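Local coordinates for protein pectate lyase (Bacillus subtilis, PDB 5AMV) that cleaves polygalacturonate by calcium-dependent elimination, releasing oligosaccharides with unsaturated non-reducing ends, at residues 37-42 and 68-73; 270-275 and 388-393; 343-348 and 357-362. One frame throughout, in Å; residues are numbered along the deposited sequence.

Interaction 1: residues 37-42 and 68-73; sequences NRNQLV and DNLKPL
Asn-39 and Asp-68 supply the hydrogen bond that joins the first turn of helix 38-45 to the loop at 68-73, a surface contact. In the chain, the helix lies between strands 32-35 and 54-58, and the loop between strand 61-63 and helix 75-78. Asn-39 ND2 donates a hydrogen bond to Asp-68 O at 2.9 Å, nearly straight at 162°. The oxygen lies close to the amide plane, yet the nitrogen stands above the carbonyl plane and uses neither lone pair. Asn-37 spends its acceptor on its own helix: as N-cap, its OD1 receives Gln-40 N at 2.9 Å. The chi1 of Asn-37, 61°, brings its amide against Leu-70, with Asn-37 ND2 3.5 Å from Leu-70 CD1. The other methyl, Leu-70 CD2, lies 3.6 Å from Asn-39 ND2. The charged ends look to Arg-120, outside both segments: Arg-120 NH2 forms a salt bridge with Asp-68 OD1, and Arg-38 NE donates to Arg-120 O. Arg-38 NH1 and Asp-68 OD1 are 4.4 Å apart, beyond a salt bridge. The chemistry implies a joint held by one hydrogen bond from a side-chain amide and the two methyls of Leu-70, to which the charges probably add only long-range attraction.

Interaction 2: residues 270-275 and 388-393; sequences HNRYKN and NVINQA
A single water joins Arg-272 to Ile-390 and Ala-393, held by three hydrogen bonds where helix 382-392 ends against a coil of the right-handed parallel beta-helix that typifies this lyase family. It accepts from Arg-272 NH1 at 2.9 Å and donates to Ile-390 O at 2.7 Å and to Ala-393 O. Two carbonyls, one in the last turn and one just past it, where the helix dipole would be negative, thereby reach the arginine through one molecule, and its charge would probably complement them. Arg-272 gets there by standing away from the strand fully extended, its CG opposite the backbone N (chi1 -177°). The guanidinium then lies flat beneath Ile-390, whose CG1 sits 3.8 Å above the centre of its plane. Outside the contact, NE forms a salt bridge with Glu-296 on the next strand, which helps to fix the rotation of the group. The His-270 ring is held by Asp-380, whose OD2 receives both its NE2 and Asn-388 ND2, tying ring and helix to one carboxylate oxygen. A leucine in place of Arg-272 would probably leave the water without its donor, Glu-296 without its mate, and Ile-390 without the flat surface it rests on.

Nearer the backbone the contact is made by methyl groups. Ala-393 CB fits against His-270 O at 3.6 Å. The two methyls of Val-389 divide the contact: CG2 lies 3.7 Å from His-270 CA, whereas CG1 presses to 3.4 Å from Arg-272 CB.

Interaction 3: residues 343-348 and 357-362; sequences TALYDS and INASAA
Asp-347 and the backbone of Ala-359 and Ser-360 provide the first kind of interaction, a carboxylate held by main-chain N-H groups. OD1 takes Ser-360 N at 2.9 Å and OD2 takes Ala-359 N at 3.0 Å, each on its syn side though somewhat out of the carboxylate plane. With chi1 at 77°, CG of Asp-347 is flanked by both backbone branches, and the carboxylate is turned to the start of helix 359-362. The positive end of the helix would probably stabilise the charge. OD2 is also met by Thr-350 OG1 and by a water that donates in addition to Ile-357 O, so three donors converge on this one oxygen. Asn-358 OD1 caps the helix by accepting from Ala-361 N at 2.9 Å.

A second kind is the hydroxyl bond: Ser-360 OG donates to Leu-345 O at 2.6 Å. The third kind is a single apolar contact, Leu-345 CD2 at 4.2 Å from Ala-359 CB.

Together these fasten the short helix to strand 346-348 and the residue before it. That strand runs parallel to strand 317-326, while Leu-345 reaches strand 310-312 and, together with Ala-359, packs on Ile-336 of strand 336-338.

In the fold
The three contacts illustrate how loops and short helices pack against a parallel beta-helix: interactions 2 and 3 each join a coil strand to a helix, interaction 1 a helix to a loop. Interactions 1 and 3 lie on opposite sides of the chain's centre, their own centres 47 Å apart; those of interactions 1 and 2 are 32 Å apart. The strand of interaction 2 precedes interaction 3 but its helix follows, so residues 343-362 fall wholly within the span it closes. These two are closer, with centres 22 Å apart; strands 287-296 and 317-326 separate strand 266-274 from strand 346-348. All three are remote from the calcium site of Asp-184, Asp-223 and Asp-227 and from the glycan pocket with Arg-279.

Interaction 1: residues 37-42 and 68-73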
loop_
_atom_site.group_PDB
_atom_site.type_symbol
_atom_site.label_atom_id
_atom_site.label_comp_id
_atom_site.label_asym_id
_atom_site.label_seq_id
_atom_site.Cartn_x
_atom_site.Cartn_y
_atom_site.Cartn_z
ATOM N N ASN A 37 17.196 3.421 -14.368
ATOM C CA ASN A 37 16.292 2.667 -15.247
ATOM C C ASN A 37 16.101 1.257 -14.708
ATOM O O ASN A 37 16.757 0.862 -13.739
ATOM C CB ASN A 37 16.813 2.654 -16.700
ATOM C CG ASN A 37 18.176 1.991 -16.831
ATOM O OD1 ASN A 37 18.361 0.808 -16.477
ATOM N ND2 ASN A 37 19.156 2.750 -17.358
ATOM N N ARG A 38 15.199 0.505 -15.329
ATOM C CA ARG A 38 14.826 -0.814 -14.844
ATOM C C ARG A 38 16.015 -1.782 -14.839
ATOM O O ARG A 38 16.163 -2.554 -13.903
ATOM C CB ARG A 38 13.714 -1.431 -15.723
ATOM C CG ARG A 38 13.148 -2.711 -15.153
ATOM C CD ARG A 38 12.073 -3.322 -16.072
ATOM N NE ARG A 38 11.812 -4.656 -15.531
ATOM C CZ ARG A 38 12.562 -5.724 -15.756
ATOM N NH1 ARG A 38 13.612 -5.678 -16.565
ATOM N NH2 ARG A 38 12.258 -6.856 -15.165
ATOM N N ASN A 39 16.866 -1.735 -15.865
ATOM C CA ASN A 39 18.024 -2.656 -15.897
ATOM C C ASN A 39 18.971 -2.422 -14.736
ATOM O O ASN A 39 19.395 -3.382 -14.061
ATOM C CB ASN A 39 18.800 -2.496 -17.201
ATOM C CG ASN A 39 18.054 -3.076 -18.393
ATOM O OD1 ASN A 39 17.197 -3.984 -18.236
ATOM N ND2 ASN A 39 18.343 -2.523 -19.597
ATOM N N GLN A 40 19.260 -1.143 -14.484
ATOM C CA GLN A 40 20.139 -0.779 -13.374
ATOM C C GLN A 40 19.543 -1.174 -12.026
ATOM O O GLN A 40 20.275 -1.642 -11.133
ATOM C CB GLN A 40 20.518 0.696 -13.402
ATOM C CG GLN A 40 21.343 1.067 -14.639
ATOM C CD GLN A 40 21.772 2.520 -14.663
ATOM O OE1 GLN A 40 21.255 3.365 -13.933
ATOM N NE2 GLN A 40 22.735 2.829 -15.548
ATOM N N LEU A 41 18.233 -0.961 -11.865
ATOM C CA LEU A 41 17.590 -1.351 -10.615
ATOM C C LEU A 41 17.651 -2.864 -10.381
ATOM O O LEU A 41 18.047 -3.296 -9.307
ATOM C CB LEU A 41 16.157 -0.787 -10.557
ATOM C CG LEU A 41 15.332 -1.277 -9.355
ATOM C CD1 LEU A 41 15.939 -0.685 -8.040
ATOM C CD2 LEU A 41 13.891 -0.857 -9.512
ATOM N N VAL A 42 17.295 -3.668 -11.390
ATOM C CA VAL A 42 17.332 -5.126 -11.328
ATOM C C VAL A 42 18.776 -5.613 -10.988
ATOM O O VAL A 42 18.999 -6.478 -10.088
ATOM C CB VAL A 42 16.772 -5.688 -12.667
ATOM C CG1 VAL A 42 17.152 -7.183 -12.870
ATOM C CG2 VAL A 42 15.239 -5.445 -12.735
ATOM N N ASP A 68 14.174 -5.109 -22.237
ATOM C CA ASP A 68 15.604 -5.154 -21.897
ATOM C C ASP A 68 16.388 -4.020 -22.521
ATOM O O ASP A 68 17.486 -3.713 -22.081
ATOM C CB ASP A 68 16.204 -6.525 -22.272
ATOM C CG ASP A 68 15.783 -7.609 -21.314
ATOM O OD1 ASP A 68 15.042 -7.316 -20.343
ATOM O OD2 ASP A 68 16.217 -8.758 -21.522
ATOM N N ASN A 69 15.827 -3.385 -23.547
ATOM C CA ASN A 69 16.455 -2.216 -24.143
ATOM C C ASN A 69 15.836 -0.909 -23.675
ATOM O O ASN A 69 16.009 0.137 -24.313
ATOM C CB ASN A 69 16.330 -2.325 -25.675
ATOM C CG ASN A 69 17.048 -3.552 -26.221
ATOM O OD1 ASN A 69 16.507 -4.308 -27.043
ATOM N ND2 ASN A 69 18.255 -3.776 -25.738
ATOM N N LEU A 70 15.045 -0.981 -22.591
ATOM C CA LEU A 70 14.380 0.185 -22.004
ATOM C C LEU A 70 13.304 0.803 -22.897
ATOM O O LEU A 70 12.937 1.940 -22.695
ATOM C CB LEU A 70 15.398 1.254 -21.546
ATOM C CG LEU A 70 16.523 0.705 -20.647
ATOM C CD1 LEU A 70 17.416 1.862 -20.293
ATOM C CD2 LEU A 70 15.858 0.120 -19.400
ATOM N N LYS A 71 12.797 0.035 -23.858
ATOM C CA LYS A 71 11.713 0.474 -24.741
ATOM C C LYS A 71 10.376 0.229 -24.049
ATOM O O LYS A 71 10.175 -0.856 -23.536
ATOM C CB LYS A 71 11.737 -0.346 -26.047
ATOM C CG LYS A 71 12.972 -0.150 -26.916
ATOM C CD LYS A 71 13.029 1.275 -27.453
ATOM C CE LYS A 71 12.206 1.428 -28.727
ATOM N NZ LYS A 71 12.194 2.839 -29.230
ATOM N N PRO A 72 9.451 1.214 -24.079
ATOM C CA PRO A 72 8.121 0.995 -23.486
ATOM C C PRO A 72 7.393 -0.256 -23.975
ATOM O O PRO A 72 7.483 -0.654 -25.156
ATOM C CB PRO A 72 7.321 2.212 -23.936
ATOM C CG PRO A 72 8.358 3.257 -24.284
ATOM C CD PRO A 72 9.649 2.610 -24.539
ATOM N N LEU A 73 6.672 -0.890 -23.037
ATOM C CA LEU A 73 5.823 -2.044 -23.325
ATOM C C LEU A 73 4.423 -1.622 -22.922
ATOM O O LEU A 73 4.226 -1.100 -21.794
ATOM C CB LEU A 73 6.214 -3.245 -22.440
ATOM C CG LEU A 73 7.622 -3.762 -22.734
ATOM C CD1 LEU A 73 8.065 -4.753 -21.709
ATOM C CD2 LEU A 73 7.718 -4.438 -24.133
#

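Interaction 2: residues 270-275 and 388-393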
loop_
_atom_site.group_PDB
_atom_site.type_symbol
_atom_site.label_atom_id
_atom_site.label_comp_id
_atom_site.label_asym_id
_atom_site.label_seq_id
_atom_site.Cartn_x
_atom_site.Cartn_y
_atom_site.Cartn_z
ATOM N N HIS A 270 1.971 10.169 10.942
ATOM C CA HIS A 270 2.204 11.359 10.115
ATOM C C HIS A 270 2.046 11.124 8.620
ATOM O O HIS A 270 2.669 11.836 7.791
ATOM C CB HIS A 270 3.576 11.955 10.442
ATOM C CG HIS A 270 3.675 12.517 11.825
ATOM N ND1 HIS A 270 4.165 11.783 12.890
ATOM C CD2 HIS A 270 3.352 13.734 12.319
ATOM C CE1 HIS A 270 4.142 12.531 13.984
ATOM N NE2 HIS A 270 3.633 13.713 13.668
ATOM N N ASN A 271 1.221 10.146 8.273
ATOM C CA ASN A 271 0.845 10.009 6.877
ATOM C C ASN A 271 -0.313 10.887 6.454
ATOM O O ASN A 271 -1.205 11.220 7.253
ATOM C CB ASN A 271 0.513 8.565 6.570
ATOM C CG ASN A 271 1.650 7.643 6.912
ATOM O OD1 ASN A 271 2.696 7.628 6.230
ATOM N ND2 ASN A 271 1.471 6.845 7.983
ATOM N N ARG A 272 -0.290 11.272 5.177
ATOM C CA ARG A 272 -1.355 12.064 4.582
ATOM C C ARG A 272 -2.129 11.221 3.585
ATOM O O ARG A 272 -1.499 10.550 2.770
ATOM C CB ARG A 272 -0.723 13.272 3.872
ATOM C CG ARG A 272 -1.746 14.234 3.267
ATOM C CD ARG A 272 -0.998 15.434 2.638
ATOM N NE ARG A 272 -1.981 16.390 2.115
ATOM C CZ ARG A 272 -1.665 17.423 1.339
ATOM N NH1 ARG A 272 -0.395 17.619 0.984
ATOM N NH2 ARG A 272 -2.607 18.259 0.934
ATOM N N TYR A 273 -3.465 11.246 3.678
ATOM C CA TYR A 273 -4.341 10.498 2.744
ATOM C C TYR A 273 -5.297 11.508 2.154
ATOM O O TYR A 273 -6.189 11.997 2.846
ATOM C CB TYR A 273 -5.141 9.390 3.469
ATOM C CG TYR A 273 -4.275 8.378 4.227
ATOM C CD1 TYR A 273 -3.819 8.642 5.515
ATOM C CD2 TYR A 273 -3.930 7.146 3.643
ATOM C CE1 TYR A 273 -3.031 7.726 6.210
ATOM C CE2 TYR A 273 -3.194 6.206 4.345
ATOM C CZ TYR A 273 -2.713 6.522 5.600
ATOM O OH TYR A 273 -1.935 5.652 6.316
ATOM N N LYS A 274 -5.117 11.821 0.874
ATOM C CA LYS A 274 -5.946 12.835 0.220
ATOM C C LYS A 274 -6.638 12.204 -0.993
ATOM O O LYS A 274 -6.001 11.590 -1.850
ATOM C CB LYS A 274 -5.094 13.996 -0.240
ATOM C CG LYS A 274 -5.967 15.063 -0.989
ATOM C CD LYS A 274 -5.200 16.334 -1.216
ATOM C CE LYS A 274 -6.085 17.312 -1.941
ATOM N NZ LYS A 274 -5.497 18.682 -2.137
ATOM N N ASN A 275 -7.960 12.276 -1.026
ATOM C CA ASN A 275 -8.700 11.606 -2.108
ATOM C C ASN A 275 -8.317 10.124 -2.222
ATOM O O ASN A 275 -8.039 9.596 -3.300
ATOM C CB ASN A 275 -8.566 12.355 -3.445
ATOM C CG ASN A 275 -9.004 13.775 -3.346
ATOM O OD1 ASN A 275 -9.985 14.085 -2.675
ATOM N ND2 ASN A 275 -8.347 14.646 -4.105
ATOM N N ASN A 388 1.284 19.847 10.369
ATOM C CA ASN A 388 2.531 19.102 10.407
ATOM C C ASN A 388 2.562 18.133 9.219
ATOM O O ASN A 388 3.541 18.070 8.490
ATOM C CB ASN A 388 2.731 18.340 11.736
ATOM C CG ASN A 388 2.970 19.278 12.927
ATOM O OD1 ASN A 388 3.151 20.479 12.739
ATOM N ND2 ASN A 388 2.945 18.733 14.136
ATOM N N VAL A 389 1.445 17.443 8.996
ATOM C CA VAL A 389 1.400 16.400 7.962
ATOM C C VAL A 389 1.412 16.988 6.556
ATOM O O VAL A 389 2.182 16.514 5.705
ATOM C CB VAL A 389 0.213 15.457 8.209
ATOM C CG1 VAL A 389 -0.044 14.614 6.951
ATOM C CG2 VAL A 389 0.533 14.606 9.486
ATOM N N ILE A 390 0.594 18.019 6.305
ATOM C CA ILE A 390 0.629 18.676 4.995
ATOM C C ILE A 390 2.042 19.193 4.681
ATOM O O ILE A 390 2.581 18.982 3.590
ATOM C CB ILE A 390 -0.416 19.795 4.883
ATOM C CG1 ILE A 390 -1.815 19.198 4.813
ATOM C CG2 ILE A 390 -0.158 20.666 3.644
ATOM C CD1 ILE A 390 -2.943 20.292 4.818
ATOM N N ASN A 391 2.656 19.849 5.655
ATOM C CA ASN A 391 3.975 20.386 5.402
ATOM C C ASN A 391 5.068 19.309 5.216
ATOM O O ASN A 391 6.014 19.530 4.474
ATOM C CB ASN A 391 4.371 21.283 6.564
ATOM C CG ASN A 391 3.611 22.605 6.572
ATOM O OD1 ASN A 391 3.118 23.062 5.544
ATOM N ND2 ASN A 391 3.534 23.234 7.743
ATOM N N GLN A 392 4.960 18.179 5.925
ATOM C CA GLN A 392 6.109 17.251 6.013
ATOM C C GLN A 392 5.974 15.907 5.281
ATOM O O GLN A 392 6.963 15.197 5.110
ATOM C CB GLN A 392 6.425 16.978 7.487
ATOM C CG GLN A 392 6.790 18.298 8.262
ATOM C CD GLN A 392 6.687 18.206 9.793
ATOM O OE1 GLN A 392 6.944 17.172 10.381
ATOM N NE2 GLN A 392 6.304 19.311 10.432
ATOM N N ALA A 393 4.747 15.507 4.956
ATOM C CA ALA A 393 4.543 14.159 4.402
ATOM C C ALA A 393 4.779 14.062 2.905
ATOM O O ALA A 393 4.364 14.905 2.118
ATOM C CB ALA A 393 3.140 13.636 4.737
HETATM O O HOH W 1 2.236 16.811 1.952
#

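Interaction 3: residues 343-348 and 357-362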
loop_
_atom_site.group_PDB
_atom_site.type_symbol
_atom_site.label_atom_id
_atom_site.label_comp_id
_atom_site.label_asym_id
_atom_site.label_seq_id
_atom_site.Cartn_x
_atom_site.Cartn_y
_atom_site.Cartn_z
ATOM N N THR A 343 -14.611 -6.225 16.079
ATOM C CA THR A 343 -15.368 -5.939 17.297
ATOM C C THR A 343 -14.819 -4.813 18.182
ATOM O O THR A 343 -15.472 -4.401 19.144
ATOM C CB THR A 343 -15.494 -7.218 18.157
ATOM O OG1 THR A 343 -14.211 -7.557 18.716
ATOM C CG2 THR A 343 -16.020 -8.372 17.332
ATOM N N ALA A 344 -13.606 -4.326 17.900
ATOM C CA ALA A 344 -12.921 -3.471 18.840
ATOM C C ALA A 344 -12.081 -2.417 18.101
ATOM O O ALA A 344 -11.520 -2.701 17.042
ATOM C CB ALA A 344 -12.005 -4.298 19.733
ATOM N N LEU A 345 -12.021 -1.233 18.691
ATOM C CA LEU A 345 -11.193 -0.136 18.180
ATOM C C LEU A 345 -10.902 0.773 19.361
ATOM O O LEU A 345 -11.838 1.252 20.044
ATOM C CB LEU A 345 -11.890 0.634 17.052
ATOM C CG LEU A 345 -11.304 2.001 16.648
ATOM C CD1 LEU A 345 -9.900 1.809 15.958
ATOM C CD2 LEU A 345 -12.270 2.715 15.736
ATOM N N TYR A 346 -9.625 0.993 19.634
ATOM C CA TYR A 346 -9.263 2.067 20.546
ATOM C C TYR A 346 -9.047 3.317 19.710
ATOM O O TYR A 346 -8.229 3.296 18.810
ATOM C CB TYR A 346 -7.958 1.757 21.307
ATOM C CG TYR A 346 -7.539 2.833 22.284
ATOM C CD1 TYR A 346 -6.896 4.000 21.860
ATOM C CD2 TYR A 346 -7.819 2.704 23.641
ATOM C CE1 TYR A 346 -6.561 5.001 22.760
ATOM C CE2 TYR A 346 -7.465 3.678 24.546
ATOM C CZ TYR A 346 -6.842 4.822 24.113
ATOM O OH TYR A 346 -6.523 5.804 25.017
ATOM N N ASP A 347 -9.755 4.398 20.013
ATOM C CA ASP A 347 -9.371 5.682 19.434
ATOM C C ASP A 347 -9.534 6.807 20.444
ATOM O O ASP A 347 -10.525 6.882 21.179
ATOM C CB ASP A 347 -10.050 6.006 18.060
ATOM C CG ASP A 347 -11.466 6.459 18.198
ATOM O OD1 ASP A 347 -12.294 5.630 18.616
ATOM O OD2 ASP A 347 -11.768 7.625 17.879
ATOM N N SER A 348 -8.523 7.647 20.476
ATOM C CA SER A 348 -8.509 8.819 21.339
ATOM C C SER A 348 -8.040 10.028 20.530
ATOM O O SER A 348 -7.195 9.921 19.645
ATOM C CB SER A 348 -7.635 8.585 22.596
ATOM O OG SER A 348 -6.229 8.577 22.335
ATOM N N ILE A 357 -14.369 13.603 18.281
ATOM C CA ILE A 357 -15.344 12.528 18.162
ATOM C C ILE A 357 -14.726 11.277 18.751
ATOM O O ILE A 357 -13.526 11.248 19.017
ATOM C CB ILE A 357 -15.792 12.218 16.688
ATOM C CG1 ILE A 357 -14.606 11.822 15.809
ATOM C CG2 ILE A 357 -16.506 13.453 16.086
ATOM C CD1 ILE A 357 -15.013 10.977 14.593
ATOM N N ASN A 358 -15.569 10.263 18.925
ATOM C CA ASN A 358 -15.053 8.939 19.269
ATOM C C ASN A 358 -15.625 7.949 18.300
ATOM O O ASN A 358 -16.789 7.535 18.360
ATOM C CB ASN A 358 -15.307 8.480 20.706
ATOM C CG ASN A 358 -14.420 7.292 21.067
ATOM O OD1 ASN A 358 -14.718 6.147 20.711
ATOM N ND2 ASN A 358 -13.274 7.583 21.696
ATOM N N ALA A 359 -14.770 7.557 17.364
ATOM C CA ALA A 359 -15.208 6.695 16.262
ATOM C C ALA A 359 -15.676 5.317 16.718
ATOM O O ALA A 359 -16.651 4.760 16.206
ATOM C CB ALA A 359 -14.030 6.529 15.251
ATOM N N SER A 360 -14.919 4.761 17.655
ATOM C CA SER A 360 -15.218 3.443 18.193
ATOM C C SER A 360 -16.611 3.442 18.862
ATOM O O SER A 360 -17.458 2.641 18.517
ATOM C CB SER A 360 -14.168 3.109 19.240
ATOM O OG SER A 360 -14.380 1.813 19.710
ATOM N N ALA A 361 -16.828 4.423 19.733
ATOM C CA ALA A 361 -18.055 4.528 20.501
ATOM C C ALA A 361 -19.230 4.762 19.555
ATOM O O ALA A 361 -20.320 4.225 19.761
ATOM C CB ALA A 361 -17.940 5.672 21.485
ATOM N N ALA A 362 -18.995 5.560 18.511
ATOM C CA ALA A 362 -20.030 5.890 17.514
ATOM C C ALA A 362 -20.516 4.664 16.747
ATOM O O ALA A 362 -21.606 4.659 16.122
ATOM C CB ALA A 362 -19.517 6.992 16.555
HETATM O O HOH W 2 -11.276 9.792 19.745
#